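Local structure of acyl-CoA hydrolase (Bacillus halodurans, 1VPM) at residues E153-P156 against A157-E160. The protein binds coenzyme A and probably hydrolyses long-chain fatty acyl-CoA thioesters, as a hotdog-fold member of the acyl-CoA hydrolase family. Sequence-based numbering, arbitrary orientation.
Sequences ETAP and ARKE
Thr154 and Arg158 meet one turn apart on helix 146-166, at a proline kink in this C-terminal helix of the hotdog-fold chain. Arg158 NH1 donates to Thr154 OG1 over 2.9 Å, with an N-H...O angle of 151° and the oxygen lying 19° out of the guanidinium plane. The hydroxyl is held close to its own main chain, with OG1 staggered between the N and C substituents of CA. From the other side of the contact, a bend at chi3 (-63°) folds the arginine back along the helix. One guanidinium face thereby comes to lie against the backbone, with Thr154 O 3.5 Å above the plane, nearer the edge of the group than its centre, and Ala155 CA also over this face, 3.4 Å from Arg158 NH2.

Pro156 has no N-H to offer the preceding turn, and the kink falls there. A water spans the opened turn, donating to Glu153 O at 2.9 Å and accepting from Ala157 N at 3.0 Å, in place of the direct bond between those two backbone groups. Regular helical bonding is present beyond the kink: Lys159 N donates to Ala155 O, and Glu160 N to Pro156 O.

Further out, Thr154 OG1 is also bonded to Arg150 O, and Arg158 NH2 has a salt bridge to Glu101 and a hydrogen bond to Leu151 O. Phe123 adds a cation-pi contact, so that the arginine ties the helix to the strands 99-109 and 116-129, while Ala155 and Pro156 touch His94 on strand 85-95. Lys159 belongs to the coenzyme A pocket; its extended chain reaches toward the bound coenzyme A, where NZ makes a long, weak ion pair with O7A.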
ATOM      1  N   GLU A 153      -8.280 -20.511  32.715  1.00 26.22           N
ATOM      2  CA  GLU A 153      -9.381 -21.032  33.518  1.00 25.22           C
ATOM      3  C   GLU A 153     -10.740 -20.633  32.934  1.00 25.75           C
ATOM      4  O   GLU A 153     -11.736 -21.413  33.037  1.00 26.03           O
ATOM      5  CB  GLU A 153      -9.310 -20.504  34.954  1.00 26.20           C
ATOM      6  CG  GLU A 153      -8.248 -21.164  35.828  1.00 41.50           C
ATOM      7  N   THR A 154     -10.805 -19.445  32.351  1.00 24.98           N
ATOM      8  CA  THR A 154     -12.048 -18.853  31.874  1.00 26.32           C
ATOM      9  C   THR A 154     -12.313 -19.095  30.394  1.00 26.87           C
ATOM     10  O   THR A 154     -13.378 -18.730  29.911  1.00 26.96           O
ATOM     11  CB  THR A 154     -12.119 -17.329  32.186  1.00 23.75           C
ATOM     12  OG1 THR A 154     -10.934 -16.664  31.710  1.00 26.19           O
ATOM     13  CG2 THR A 154     -12.299 -17.144  33.719  1.00 28.21           C
ATOM     14  N   ALA A 155     -11.386 -19.754  29.690  1.00 25.78           N
ATOM     15  CA  ALA A 155     -11.481 -19.960  28.257  1.00 24.83           C
ATOM     16  C   ALA A 155     -12.632 -20.943  27.900  1.00 25.96           C
ATOM     17  O   ALA A 155     -13.355 -20.669  26.943  1.00 27.39           O
ATOM     18  CB  ALA A 155     -10.195 -20.473  27.729  1.00 23.73           C
ATOM     19  N   PRO A 156     -12.786 -22.061  28.633  1.00 26.79           N
ATOM     20  CA  PRO A 156     -13.904 -22.962  28.283  1.00 27.67           C
ATOM     21  C   PRO A 156     -15.285 -22.298  28.217  1.00 29.11           C
ATOM     22  O   PRO A 156     -16.054 -22.556  27.283  1.00 30.45           O
ATOM     23  CB  PRO A 156     -13.821 -24.030  29.389  1.00 30.12           C
ATOM     24  CG  PRO A 156     -12.336 -24.097  29.638  1.00 28.53           C
ATOM     25  CD  PRO A 156     -12.008 -22.648  29.751  1.00 26.26           C
ATOM     26  N   ALA A 157     -15.584 -21.414  29.166  1.00 29.73           N
ATOM     27  CA  ALA A 157     -16.833 -20.659  29.124  1.00 31.33           C
ATOM     28  C   ALA A 157     -16.957 -19.794  27.867  1.00 30.96           C
ATOM     29  O   ALA A 157     -18.038 -19.672  27.306  1.00 30.34           O
ATOM     30  CB  ALA A 157     -16.937 -19.800  30.315  1.00 30.97           C
ATOM     31  N   ARG A 158     -15.868 -19.151  27.448  1.00 29.40           N
ATOM     32  CA  ARG A 158     -15.888 -18.331  26.262  1.00 26.45           C
ATOM     33  C   ARG A 158     -16.109 -19.170  25.027  1.00 29.32           C
ATOM     34  O   ARG A 158     -16.791 -18.726  24.101  1.00 28.95           O
ATOM     35  CB  ARG A 158     -14.590 -17.505  26.128  1.00 26.03           C
ATOM     36  CG  ARG A 158     -14.520 -16.359  27.146  1.00 28.68           C
ATOM     37  CD  ARG A 158     -13.363 -15.437  26.869  1.00 24.93           C
ATOM     38  NE  ARG A 158     -12.074 -16.087  26.975  1.00 22.93           N
ATOM     39  CZ  ARG A 158     -11.394 -16.207  28.092  1.00 24.64           C
ATOM     40  NH1 ARG A 158     -11.844 -15.661  29.195  1.00 26.50           N
ATOM     41  NH2 ARG A 158     -10.254 -16.843  28.097  1.00 24.10           N
ATOM     42  N   LYS A 159     -15.525 -20.366  25.007  1.00 28.84           N
ATOM     43  CA  LYS A 159     -15.669 -21.279  23.889  1.00 30.60           C
ATOM     44  C   LYS A 159     -17.140 -21.732  23.786  1.00 29.55           C
ATOM     45  O   LYS A 159     -17.689 -21.777  22.692  1.00 28.22           O
ATOM     46  CB  LYS A 159     -14.783 -22.508  24.045  1.00 29.67           C
ATOM     47  CG  LYS A 159     -14.670 -23.297  22.720  1.00 38.50           C
ATOM     48  CD  LYS A 159     -13.771 -24.541  22.812  1.00 40.30           C
ATOM     49  CE  LYS A 159     -13.494 -25.185  21.408  1.00 51.07           C
ATOM     50  NZ  LYS A 159     -12.753 -26.501  21.484  1.00 50.27           N
ATOM     51  N   GLU A 160     -17.747 -22.001  24.928  1.00 31.04           N
ATOM     52  CA  GLU A 160     -19.161 -22.367  24.969  1.00 34.84           C
ATOM     53  C   GLU A 160     -20.033 -21.248  24.410  1.00 34.51           C
ATOM     54  O   GLU A 160     -20.992 -21.524  23.668  1.00 35.86           O
ATOM     55  CB  GLU A 160     -19.579 -22.742  26.407  1.00 33.61           C
ATOM     56  CG  GLU A 160     -20.964 -23.335  26.529  1.00 47.25           C
ATOM     57  CD  GLU A 160     -21.177 -24.576  25.645  1.00 58.40           C
ATOM     58  OE1 GLU A 160     -20.208 -25.333  25.377  1.00 62.17           O
ATOM     59  OE2 GLU A 160     -22.330 -24.782  25.210  1.00 70.30           O
TER
HETATM   60  O   HOH W   1     -14.348 -21.489  31.883  1.00 31.08           O